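Local coordinates for protein putative short-chain dehydrogenase/reductase (Burkholderia xenovorans, PDB 5K9Z) that probably acts as an NAD- or NADP-dependent oxidoreductase on CH-OH groups, as a member of the short-chain dehydrogenase/reductase family, at residues C[18-23]-C[29-34]; C[41-46]-C[84-89]; C[65-70]-C[76-81]. All blocks are in the same frame, centred on the assembly; numbering follows the deposited sequence.

Contact 1 (C[18-23]-C[29-34])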
ATOM      1  N   ALA C  18      -3.364 -10.717 -29.427  1.00 18.73           N
ATOM      2  CA  ALA C  18      -3.886 -10.058 -28.238  1.00 19.67           C
ATOM      3  C   ALA C  18      -5.391  -9.874 -28.372  1.00 23.17           C
ATOM      4  O   ALA C  18      -5.898  -9.578 -29.459  1.00 24.79           O
ATOM      5  CB  ALA C  18      -3.226  -8.697 -28.014  1.00 20.03           C
ATOM      6  N   LEU C  19      -6.096 -10.049 -27.257  1.00 19.94           N
ATOM      7  CA  LEU C  19      -7.513  -9.718 -27.150  1.00 18.42           C
ATOM      8  C   LEU C  19      -7.629  -8.597 -26.130  1.00 16.03           C
ATOM      9  O   LEU C  19      -7.211  -8.766 -24.980  1.00 17.46           O
ATOM     10  CB  LEU C  19      -8.332 -10.934 -26.706  1.00 16.86           C
ATOM     11  CG  LEU C  19      -9.810 -10.793 -26.325  1.00 19.40           C
ATOM     12  CD1 LEU C  19     -10.590 -10.154 -27.434  1.00 24.51           C
ATOM     13  CD2 LEU C  19     -10.396 -12.184 -26.037  1.00 20.02           C
ATOM     14  N   VAL C  20      -8.207  -7.472 -26.536  1.00 18.75           N
ATOM     15  CA  VAL C  20      -8.329  -6.297 -25.677  1.00 18.93           C
ATOM     16  C   VAL C  20      -9.806  -5.973 -25.495  1.00 17.22           C
ATOM     17  O   VAL C  20     -10.496  -5.660 -26.470  1.00 18.24           O
ATOM     18  CB  VAL C  20      -7.578  -5.095 -26.270  1.00 24.00           C
ATOM     19  CG1 VAL C  20      -7.723  -3.855 -25.380  1.00 13.00           C
ATOM     20  CG2 VAL C  20      -6.106  -5.457 -26.497  1.00 21.59           C
ATOM     21  N   THR C  21     -10.289  -6.011 -24.257  1.00 14.76           N
ATOM     22  CA  THR C  21     -11.662  -5.598 -24.035  1.00 15.95           C
ATOM     23  C   THR C  21     -11.740  -4.085 -23.767  1.00 19.28           C
ATOM     24  O   THR C  21     -10.743  -3.418 -23.461  1.00 16.40           O
ATOM     25  CB  THR C  21     -12.322  -6.390 -22.898  1.00 21.84           C
ATOM     26  OG1 THR C  21     -11.745  -6.035 -21.649  1.00 17.65           O
ATOM     27  CG2 THR C  21     -12.171  -7.901 -23.110  1.00 21.92           C
ATOM     28  N   GLY C  22     -12.949  -3.547 -23.908  1.00 22.41           N
ATOM     29  CA  GLY C  22     -13.138  -2.103 -23.881  1.00 20.63           C
ATOM     30  C   GLY C  22     -12.301  -1.376 -24.901  1.00 16.76           C
ATOM     31  O   GLY C  22     -11.865  -0.245 -24.649  1.00 19.75           O
ATOM     32  N   ALA C  23     -12.071  -1.992 -26.060  1.00 20.97           N
ATOM     33  CA  ALA C  23     -11.074  -1.529 -27.020  1.00 25.26           C
ATOM     34  C   ALA C  23     -11.516  -0.332 -27.842  1.00 25.58           C
ATOM     35  O   ALA C  23     -10.703   0.197 -28.607  1.00 26.36           O
ATOM     36  CB  ALA C  23     -10.704  -2.651 -27.988  1.00 22.20           C
ATOM     37  N   ALA C  29      -8.576   1.464 -26.481  1.00 19.06           N
ATOM     38  CA  ALA C  29      -8.238   1.846 -27.850  1.00 20.86           C
ATOM     39  C   ALA C  29      -6.744   2.133 -27.993  1.00 26.28           C
ATOM     40  O   ALA C  29      -6.107   1.697 -28.960  1.00 18.62           O
ATOM     41  CB  ALA C  29      -9.063   3.062 -28.270  1.00 20.06           C
ATOM     42  N   ALA C  30      -6.175   2.888 -27.043  1.00 21.94           N
ATOM     43  CA  ALA C  30      -4.741   3.181 -27.067  1.00 23.55           C
ATOM     44  C   ALA C  30      -3.921   1.901 -27.002  1.00 25.15           C
ATOM     45  O   ALA C  30      -2.863   1.800 -27.635  1.00 19.11           O
ATOM     46  CB  ALA C  30      -4.366   4.100 -25.903  1.00 20.81           C
ATOM     47  N   THR C  31      -4.389   0.919 -26.227  1.00 19.66           N
ATOM     48  CA  THR C  31      -3.690  -0.359 -26.116  1.00 16.93           C
ATOM     49  C   THR C  31      -3.800  -1.158 -27.406  1.00 18.12           C
ATOM     50  O   THR C  31      -2.814  -1.747 -27.864  1.00 20.07           O
ATOM     51  CB  THR C  31      -4.249  -1.171 -24.941  1.00 18.13           C
ATOM     52  OG1 THR C  31      -4.137  -0.415 -23.728  1.00 15.19           O
ATOM     53  CG2 THR C  31      -3.482  -2.501 -24.775  1.00 17.13           C
ATOM     54  N   ALA C  32      -4.994  -1.210 -27.994  1.00 18.86           N
ATOM     55  CA  ALA C  32      -5.149  -1.876 -29.283  1.00 21.40           C
ATOM     56  C   ALA C  32      -4.231  -1.256 -30.330  1.00 21.15           C
ATOM     57  O   ALA C  32      -3.547  -1.971 -31.070  1.00 19.31           O
ATOM     58  CB  ALA C  32      -6.607  -1.814 -29.743  1.00 18.75           C
ATOM     59  N   ARG C  33      -4.200   0.079 -30.404  1.00 18.92           N
ATOM     60  CA  ARG C  33      -3.325   0.749 -31.361  1.00 21.49           C
ATOM     61  C   ARG C  33      -1.862   0.389 -31.119  1.00 25.06           C
ATOM     62  O   ARG C  33      -1.132   0.054 -32.056  1.00 27.77           O
ATOM     63  CB  ARG C  33      -3.492   2.269 -31.284  1.00 27.65           C
ATOM     64  CG  ARG C  33      -4.799   2.789 -31.796  1.00 37.96           C
ATOM     65  CD  ARG C  33      -4.818   4.317 -31.829  1.00 43.13           C
ATOM     66  NE  ARG C  33      -6.099   4.811 -31.329  1.00 47.14           N
ATOM     67  CZ  ARG C  33      -7.103   5.206 -32.102  1.00 49.35           C
ATOM     68  NH1 ARG C  33      -8.238   5.629 -31.552  1.00 50.00           N
ATOM     69  NH2 ARG C  33      -6.974   5.178 -33.424  1.00 47.54           N
ATOM     70  N   LEU C  34      -1.403   0.486 -29.870  1.00 22.70           N
ATOM     71  CA  LEU C  34       0.023   0.288 -29.626  1.00 25.97           C
ATOM     72  C   LEU C  34       0.419  -1.164 -29.852  1.00 20.88           C
ATOM     73  O   LEU C  34       1.483  -1.439 -30.416  1.00 27.74           O
ATOM     74  CB  LEU C  34       0.403   0.736 -28.216  1.00 23.17           C
ATOM     75  CG  LEU C  34       1.907   0.619 -27.907  1.00 26.88           C
ATOM     76  CD1 LEU C  34       2.747   1.387 -28.912  1.00 26.34           C
ATOM     77  CD2 LEU C  34       2.217   1.083 -26.490  1.00 25.11           C
TER

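Contact 2 (C[41-46]-C[84-89])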
ATOM      1  N   PHE C  41      -1.404  -9.207 -33.754  1.00 23.21           N
ATOM      2  CA  PHE C  41      -2.771  -9.370 -34.252  1.00 21.70           C
ATOM      3  C   PHE C  41      -3.744  -9.091 -33.120  1.00 22.64           C
ATOM      4  O   PHE C  41      -3.724  -9.792 -32.106  1.00 30.93           O
ATOM      5  CB  PHE C  41      -3.006 -10.791 -34.772  1.00 23.47           C
ATOM      6  CG  PHE C  41      -2.146 -11.172 -35.927  1.00 35.59           C
ATOM      7  CD1 PHE C  41      -2.525 -10.840 -37.221  1.00 38.99           C
ATOM      8  CD2 PHE C  41      -0.987 -11.897 -35.733  1.00 36.61           C
ATOM      9  CE1 PHE C  41      -1.751 -11.202 -38.300  1.00 42.08           C
ATOM     10  CE2 PHE C  41      -0.202 -12.260 -36.811  1.00 42.19           C
ATOM     11  CZ  PHE C  41      -0.581 -11.908 -38.096  1.00 44.60           C
ATOM     12  N   VAL C  42      -4.611  -8.095 -33.292  1.00 18.68           N
ATOM     13  CA  VAL C  42      -5.452  -7.610 -32.202  1.00 18.21           C
ATOM     14  C   VAL C  42      -6.909  -7.929 -32.503  1.00 22.79           C
ATOM     15  O   VAL C  42      -7.418  -7.613 -33.586  1.00 24.18           O
ATOM     16  CB  VAL C  42      -5.261  -6.103 -31.964  1.00 20.75           C
ATOM     17  CG1 VAL C  42      -6.147  -5.641 -30.809  1.00 18.41           C
ATOM     18  CG2 VAL C  42      -3.767  -5.776 -31.696  1.00 18.55           C
ATOM     19  N   VAL C  43      -7.577  -8.542 -31.539  1.00 20.91           N
ATOM     20  CA  VAL C  43      -9.024  -8.678 -31.550  1.00 21.02           C
ATOM     21  C   VAL C  43      -9.553  -7.622 -30.594  1.00 25.83           C
ATOM     22  O   VAL C  43      -9.199  -7.619 -29.407  1.00 20.07           O
ATOM     23  CB  VAL C  43      -9.472 -10.087 -31.136  1.00 22.05           C
ATOM     24  CG1 VAL C  43     -11.000 -10.142 -31.022  1.00 19.81           C
ATOM     25  CG2 VAL C  43      -8.981 -11.136 -32.146  1.00 22.55           C
ATOM     26  N   LEU C  44     -10.357  -6.703 -31.123  1.00 21.13           N
ATOM     27  CA  LEU C  44     -10.931  -5.610 -30.347  1.00 16.56           C
ATOM     28  C   LEU C  44     -12.303  -6.010 -29.822  1.00 21.49           C
ATOM     29  O   LEU C  44     -13.226  -6.252 -30.608  1.00 22.67           O
ATOM     30  CB  LEU C  44     -11.048  -4.360 -31.214  1.00 18.93           C
ATOM     31  CG  LEU C  44      -9.762  -3.590 -31.501  1.00 36.58           C
ATOM     32  CD1 LEU C  44      -8.939  -4.266 -32.563  1.00 39.70           C
ATOM     33  CD2 LEU C  44     -10.170  -2.217 -31.946  1.00 43.02           C
ATOM     34  N   ALA C  45     -12.459  -6.026 -28.505  1.00 19.28           N
ATOM     35  CA  ALA C  45     -13.718  -6.426 -27.896  1.00 20.61           C
ATOM     36  C   ALA C  45     -14.338  -5.221 -27.211  1.00 22.12           C
ATOM     37  O   ALA C  45     -13.660  -4.516 -26.452  1.00 18.64           O
ATOM     38  CB  ALA C  45     -13.525  -7.564 -26.893  1.00 20.74           C
ATOM     39  N   ASP C  46     -15.616  -4.979 -27.498  1.00 20.11           N
ATOM     40  CA  ASP C  46     -16.353  -3.873 -26.906  1.00 19.74           C
ATOM     41  C   ASP C  46     -17.819  -4.041 -27.276  1.00 22.20           C
ATOM     42  O   ASP C  46     -18.174  -4.865 -28.124  1.00 22.83           O
ATOM     43  CB  ASP C  46     -15.812  -2.522 -27.392  1.00 20.09           C
ATOM     44  CG  ASP C  46     -15.982  -1.409 -26.359  1.00 20.59           C
ATOM     45  OD1 ASP C  46     -17.049  -1.334 -25.731  1.00 29.32           O
ATOM     46  OD2 ASP C  46     -15.043  -0.613 -26.168  1.00 25.58           O
ATOM     47  N   ARG C  84     -10.117 -18.947 -33.366  1.00 23.61           N
ATOM     48  CA  ARG C  84     -10.559 -19.317 -34.711  1.00 27.00           C
ATOM     49  C   ARG C  84      -9.804 -18.544 -35.782  1.00 25.39           C
ATOM     50  O   ARG C  84      -9.401 -19.114 -36.803  1.00 30.20           O
ATOM     51  CB  ARG C  84     -12.069 -19.079 -34.853  1.00 27.26           C
ATOM     52  CG  ARG C  84     -12.638 -19.503 -36.209  1.00 36.02           C
ATOM     53  CD  ARG C  84     -14.132 -19.215 -36.319  1.00 32.46           C
ATOM     54  NE  ARG C  84     -14.437 -17.794 -36.222  1.00 32.02           N
ATOM     55  CZ  ARG C  84     -14.324 -16.932 -37.226  1.00 34.96           C
ATOM     56  NH1 ARG C  84     -13.906 -17.343 -38.419  1.00 35.54           N
ATOM     57  NH2 ARG C  84     -14.633 -15.660 -37.034  1.00 40.35           N
ATOM     58  N   LEU C  85      -9.597 -17.247 -35.562  1.00 24.78           N
ATOM     59  CA  LEU C  85      -8.936 -16.379 -36.532  1.00 28.15           C
ATOM     60  C   LEU C  85      -7.428 -16.608 -36.586  1.00 27.70           C
ATOM     61  O   LEU C  85      -6.834 -16.577 -37.666  1.00 29.49           O
ATOM     62  CB  LEU C  85      -9.215 -14.915 -36.186  1.00 27.26           C
ATOM     63  CG  LEU C  85     -10.625 -14.366 -36.391  1.00 29.72           C
ATOM     64  CD1 LEU C  85     -10.742 -12.939 -35.865  1.00 28.31           C
ATOM     65  CD2 LEU C  85     -10.968 -14.391 -37.873  1.00 29.17           C
ATOM     66  N   HIS C  86      -6.789 -16.820 -35.440  1.00 22.92           N
ATOM     67  CA  HIS C  86      -5.336 -16.808 -35.373  1.00 22.27           C
ATOM     68  C   HIS C  86      -4.710 -18.063 -34.780  1.00 24.32           C
ATOM     69  O   HIS C  86      -3.476 -18.166 -34.772  1.00 30.70           O
ATOM     70  CB  HIS C  86      -4.858 -15.571 -34.594  1.00 20.56           C
ATOM     71  CG  HIS C  86      -5.433 -14.283 -35.106  1.00 23.21           C
ATOM     72  ND1 HIS C  86      -5.066 -13.730 -36.315  1.00 24.44           N
ATOM     73  CD2 HIS C  86      -6.341 -13.434 -34.567  1.00 22.76           C
ATOM     74  CE1 HIS C  86      -5.738 -12.608 -36.510  1.00 25.20           C
ATOM     75  NE2 HIS C  86      -6.522 -12.406 -35.466  1.00 26.50           N
ATOM     76  N   GLY C  87      -5.505 -19.011 -34.279  1.00 22.42           N
ATOM     77  CA  GLY C  87      -4.982 -20.271 -33.784  1.00 23.87           C
ATOM     78  C   GLY C  87      -4.365 -20.230 -32.403  1.00 26.57           C
ATOM     79  O   GLY C  87      -4.031 -21.290 -31.865  1.00 25.23           O
ATOM     80  N   ARG C  88      -4.224 -19.055 -31.797  1.00 22.87           N
ATOM     81  CA  ARG C  88      -3.617 -18.957 -30.475  1.00 23.76           C
ATOM     82  C   ARG C  88      -4.070 -17.653 -29.840  1.00 21.33           C
ATOM     83  O   ARG C  88      -4.602 -16.771 -30.512  1.00 23.70           O
ATOM     84  CB  ARG C  88      -2.082 -19.022 -30.559  1.00 24.41           C
ATOM     85  CG  ARG C  88      -1.482 -17.893 -31.385  1.00 26.26           C
ATOM     86  CD  ARG C  88       0.024 -18.020 -31.568  1.00 31.90           C
ATOM     87  NE  ARG C  88       0.762 -18.023 -30.301  1.00 39.01           N
ATOM     88  CZ  ARG C  88       1.295 -19.108 -29.744  1.00 39.88           C
ATOM     89  NH1 ARG C  88       1.181 -20.285 -30.344  1.00 44.30           N
ATOM     90  NH2 ARG C  88       1.946 -19.021 -28.594  1.00 36.41           N
ATOM     91  N   LEU C  89      -3.847 -17.543 -28.528  1.00 21.13           N
ATOM     92  CA  LEU C  89      -4.025 -16.299 -27.784  1.00 19.92           C
ATOM     93  C   LEU C  89      -2.803 -16.088 -26.896  1.00 21.40           C
ATOM     94  O   LEU C  89      -2.496 -16.933 -26.048  1.00 21.35           O
ATOM     95  CB  LEU C  89      -5.290 -16.327 -26.931  1.00 19.68           C
ATOM     96  CG  LEU C  89      -5.561 -15.045 -26.146  1.00 21.44           C
ATOM     97  CD1 LEU C  89      -5.756 -13.854 -27.089  1.00 21.76           C
ATOM     98  CD2 LEU C  89      -6.768 -15.229 -25.243  1.00 21.66           C
TER
HETATM   99  O   HOH W   1      -7.607 -10.018 -35.583  1.00 26.02           O

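Contact 3 (C[65-70]-C[76-81])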
ATOM      1  N   ALA C  65     -14.893  -7.767 -32.200  1.00 18.92           N
ATOM      2  CA  ALA C  65     -15.762  -8.843 -31.720  1.00 20.36           C
ATOM      3  C   ALA C  65     -16.627  -8.273 -30.609  1.00 24.57           C
ATOM      4  O   ALA C  65     -16.118  -7.965 -29.527  1.00 23.77           O
ATOM      5  CB  ALA C  65     -14.956 -10.043 -31.226  1.00 19.86           C
ATOM      6  N   TYR C  66     -17.936  -8.165 -30.872  1.00 18.44           N
ATOM      7  CA  TYR C  66     -18.855  -7.581 -29.903  1.00 18.21           C
ATOM      8  C   TYR C  66     -18.768  -8.355 -28.597  1.00 19.58           C
ATOM      9  O   TYR C  66     -18.900  -9.585 -28.588  1.00 19.29           O
ATOM     10  CB  TYR C  66     -20.294  -7.607 -30.438  1.00 18.80           C
ATOM     11  CG  TYR C  66     -21.266  -6.891 -29.534  1.00 24.04           C
ATOM     12  CD1 TYR C  66     -21.722  -7.477 -28.349  1.00 22.66           C
ATOM     13  CD2 TYR C  66     -21.740  -5.627 -29.862  1.00 26.69           C
ATOM     14  CE1 TYR C  66     -22.618  -6.808 -27.510  1.00 22.71           C
ATOM     15  CE2 TYR C  66     -22.637  -4.951 -29.029  1.00 30.61           C
ATOM     16  CZ  TYR C  66     -23.068  -5.550 -27.858  1.00 30.30           C
ATOM     17  OH  TYR C  66     -23.940  -4.883 -27.029  1.00 34.20           O
ATOM     18  N   THR C  67     -18.526  -7.646 -27.495  1.00 19.30           N
ATOM     19  CA  THR C  67     -18.309  -8.316 -26.211  1.00 21.34           C
ATOM     20  C   THR C  67     -18.762  -7.429 -25.065  1.00 21.08           C
ATOM     21  O   THR C  67     -18.138  -6.398 -24.807  1.00 18.63           O
ATOM     22  CB  THR C  67     -16.840  -8.668 -26.004  1.00 20.99           C
ATOM     23  OG1 THR C  67     -16.353  -9.377 -27.136  1.00 17.08           O
ATOM     24  CG2 THR C  67     -16.695  -9.524 -24.753  1.00 15.98           C
ATOM     25  N   ASP C  68     -19.790  -7.867 -24.350  1.00 17.33           N
ATOM     26  CA  ASP C  68     -20.146  -7.320 -23.045  1.00 20.65           C
ATOM     27  C   ASP C  68     -19.477  -8.198 -21.989  1.00 23.08           C
ATOM     28  O   ASP C  68     -19.929  -9.324 -21.742  1.00 19.54           O
ATOM     29  CB  ASP C  68     -21.665  -7.311 -22.893  1.00 23.90           C
ATOM     30  CG  ASP C  68     -22.131  -6.764 -21.564  1.00 24.92           C
ATOM     31  OD1 ASP C  68     -21.331  -6.644 -20.617  1.00 24.10           O
ATOM     32  OD2 ASP C  68     -23.330  -6.467 -21.472  1.00 25.93           O
ATOM     33  N   VAL C  69     -18.423  -7.682 -21.343  1.00 22.44           N
ATOM     34  CA  VAL C  69     -17.639  -8.511 -20.428  1.00 18.26           C
ATOM     35  C   VAL C  69     -18.411  -8.907 -19.177  1.00 17.51           C
ATOM     36  O   VAL C  69     -17.991  -9.828 -18.467  1.00 18.34           O
ATOM     37  CB  VAL C  69     -16.308  -7.841 -20.010  1.00 19.61           C
ATOM     38  CG1 VAL C  69     -15.461  -7.550 -21.228  1.00 14.73           C
ATOM     39  CG2 VAL C  69     -16.549  -6.567 -19.196  1.00 18.66           C
ATOM     40  N   SER C  70     -19.561  -8.295 -18.911  1.00 15.47           N
ATOM     41  CA  SER C  70     -20.352  -8.782 -17.788  1.00 16.68           C
ATOM     42  C   SER C  70     -21.038 -10.111 -18.084  1.00 17.98           C
ATOM     43  O   SER C  70     -21.584 -10.715 -17.153  1.00 18.46           O
ATOM     44  CB  SER C  70     -21.410  -7.749 -17.374  1.00 21.94           C
ATOM     45  OG  SER C  70     -22.411  -7.613 -18.363  1.00 22.35           O
ATOM     46  N   ALA C  76     -16.116 -15.668 -23.307  1.00 19.91           N
ATOM     47  CA  ALA C  76     -15.626 -16.943 -23.830  1.00 20.89           C
ATOM     48  C   ALA C  76     -15.656 -16.944 -25.351  1.00 24.67           C
ATOM     49  O   ALA C  76     -14.727 -17.445 -26.000  1.00 17.44           O
ATOM     50  CB  ALA C  76     -16.465 -18.092 -23.266  1.00 18.59           C
ATOM     51  N   ALA C  77     -16.721 -16.378 -25.934  1.00 23.58           N
ATOM     52  CA  ALA C  77     -16.861 -16.326 -27.388  1.00 22.11           C
ATOM     53  C   ALA C  77     -15.811 -15.425 -28.026  1.00 17.75           C
ATOM     54  O   ALA C  77     -15.381 -15.692 -29.154  1.00 18.45           O
ATOM     55  CB  ALA C  77     -18.270 -15.850 -27.768  1.00 18.20           C
ATOM     56  N   ALA C  78     -15.411 -14.337 -27.350  1.00 17.24           N
ATOM     57  CA  ALA C  78     -14.344 -13.491 -27.886  1.00 17.15           C
ATOM     58  C   ALA C  78     -13.004 -14.231 -27.904  1.00 20.00           C
ATOM     59  O   ALA C  78     -12.234 -14.115 -28.867  1.00 19.44           O
ATOM     60  CB  ALA C  78     -14.225 -12.195 -27.079  1.00 16.66           C
ATOM     61  N   VAL C  79     -12.689 -14.966 -26.832  1.00 19.33           N
ATOM     62  CA  VAL C  79     -11.493 -15.815 -26.832  1.00 17.03           C
ATOM     63  C   VAL C  79     -11.550 -16.818 -27.979  1.00 20.36           C
ATOM     64  O   VAL C  79     -10.573 -17.000 -28.718  1.00 18.33           O
ATOM     65  CB  VAL C  79     -11.340 -16.528 -25.475  1.00 17.40           C
ATOM     66  CG1 VAL C  79     -10.276 -17.638 -25.566  1.00 21.51           C
ATOM     67  CG2 VAL C  79     -10.967 -15.533 -24.394  1.00 16.22           C
ATOM     68  N   ASP C  80     -12.694 -17.504 -28.134  1.00 22.98           N
ATOM     69  CA  ASP C  80     -12.826 -18.473 -29.221  1.00 22.12           C
ATOM     70  C   ASP C  80     -12.630 -17.812 -30.580  1.00 24.04           C
ATOM     71  O   ASP C  80     -12.049 -18.410 -31.492  1.00 26.86           O
ATOM     72  CB  ASP C  80     -14.188 -19.175 -29.163  1.00 28.81           C
ATOM     73  CG  ASP C  80     -14.275 -20.209 -28.049  1.00 39.76           C
ATOM     74  OD1 ASP C  80     -13.219 -20.700 -27.595  1.00 41.42           O
ATOM     75  OD2 ASP C  80     -15.405 -20.533 -27.629  1.00 39.81           O
ATOM     76  N   GLU C  81     -13.138 -16.587 -30.743  1.00 20.46           N
ATOM     77  CA  GLU C  81     -12.937 -15.846 -31.988  1.00 24.94           C
ATOM     78  C   GLU C  81     -11.452 -15.591 -32.243  1.00 19.59           C
ATOM     79  O   GLU C  81     -10.970 -15.730 -33.376  1.00 23.18           O
ATOM     80  CB  GLU C  81     -13.694 -14.515 -31.912  1.00 24.84           C
ATOM     81  CG  GLU C  81     -13.509 -13.558 -33.073  1.00 35.81           C
ATOM     82  CD  GLU C  81     -14.363 -13.888 -34.282  1.00 44.52           C
ATOM     83  OE1 GLU C  81     -14.987 -14.973 -34.312  1.00 48.85           O
ATOM     84  OE2 GLU C  81     -14.442 -13.031 -35.189  1.00 47.08           O
TER

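Contact 1 (C[18-23]-C[29-34])
Val20 and Ala23 meet Ala29 and Thr31 at the first beta-alpha turn of a Rossmann fold. Strand 17-21 runs into the glycine-rich loop of the short-chain dehydrogenases, the TGxxxGxG motif, which starts at Thr21 and Gly22 and leads into helix 26-37. In this family that loop lies against the pyrophosphate of the dinucleotide, and the sequence here is consistent with the same use.

The apolar part is small and buried. Val20 points toward the helix, and its CG2 comes to 4.3 Å from CG2 of Thr31, methyl to methyl. The threonine torsion explains this meeting: with chi1 at -57°, CG2 lies opposite the backbone N and projects to the strand, while OG1 turns back and bonds to Ile27 O one helical turn earlier. The same Thr31 side chain also touches Ala229 and Leu232 of helix 225-236, which packs against this helix.

The polar part is a weak contact between loop and helix backbones. Ala23 O approaches CA of Ala29 at 3.1 Å, a CA-H...O contact with an angle of 120° at the hydrogen. The nearby Ala29 N is poorly angled for that oxygen and does not form a hydrogen bond with it. Gly22, just beyond Thr21, has a positive phi of 56°, a backbone shape that favours glycine. The methyl of Ala29 also packs on the loop carbonyl, with CB 3.3 Å from Ala23 O.

Contact 2 (C[41-46]-C[84-89])
Phe41 and His86 make the centre of this contact, where the end of helix 72-86 packs on the start of strand 41-46 in the Rossmann sheet. This helix links strand 63-66 to strand 91-94 and crosses strands 41-46 and 17-21 on the way.

In the first shell, the CB of Phe41 sits over one face of the His86 imidazole. It lies 3.9 Å from the ring centroid and 16° off the ring normal, a CH-pi contact. Both side chains set CG opposite the carbonyl carbon (chi1 -62° in Phe41), and the two cross at a slant. The two rings are oblique to each other, with planes at 32° and centroids 5.0 Å apart. Phe41 CD1 also approaches His86 CE1, at 3.7 Å. CB of Leu85 covers the opposite face of the imidazole near its rim. Val43 adds an edge contact: its CG2 is 4.3 Å from His86 CD2, close to the ring plane. The same methyl touches Leu85 CD1 at 4.5 Å. The histidine is thus held between two residues, with a valine at its side.

Further out, alternation along the strand sets which side chains take part. Phe41 and Val43 point toward helix 72-86, while Val42 points away and packs on Ala32, Met35 and Ala36 of helix 26-37. Val43 is backed by Leu19, Thr63 and Ala65, and His86 also touches Val17. The helix stops just after His86, where Gly87 turns the chain out of the helix with a positive phi, a shape that favours glycine.

One water bridges the ring to the strand. It donates to Val42 O at 3.1 Å. It lies in the imidazole plane, where its oxygen is 2.6 Å from His86 NE2.

Contact 3 (C[65-70]-C[76-81])
The third beta-alpha turn of the Rossmann fold brings Ala65 and Thr67 against Ala78 and Glu81. Strand 63-66, the outermost strand at this end of the sheet, passes through residues 67-70 into helix 72-86, which folds back over it.

The packing uses small groups. Ala65 CB lies 4.2 Å from CG of Glu81, so the aliphatic part of the glutamate does the touching. Its OE1 is engaged in a salt bridge with Arg84. Thr67 OG1 comes to 3.5 Å from CB of Ala78, and Ala78 also packs on Leu19.

That hydroxyl is held from within its own segment. It donates to Ala65 O at 2.8 Å, from above the carbonyl plane. A chi1 of -52° places OG1 beside the backbone N for this bond.

Asp68 follows at the strand end, where related classical enzymes keep an aspartate near the adenine of the cofactor. A similar place is likely here. Its backbone N bonds to Gln74 OE1 of the helix. Its carboxylate forms an Asx turn, accepting Ser70 N at 3.0 Å. Ser70 OG approaches from the same face and donates to Asp68 OD1 at 2.7 Å.

How the contacts relate
The contacts follow the first half of the Rossmann sheet, whose strand order begins 63-66, 41-46, 17-21. Contact 1 comes first in the chain. Contact 3 then lies within the span between the two segments of contact 2, and these two share helix 72-86. The centres of contacts 1 and 2 lie about 11 Å apart, those of contacts 2 and 3 about 10 Å, those of contacts 1 and 3 about 14 Å. Strand 41-46 joins all three, with probable backbone hydrogen bonds to both neighbouring strands. Helices 26-37 and 72-86 cover opposite faces of it. The strand ends gather the glycine-rich loop, Asp46 and Asp68, consistent with a dinucleotide-binding edge as in related enzymes.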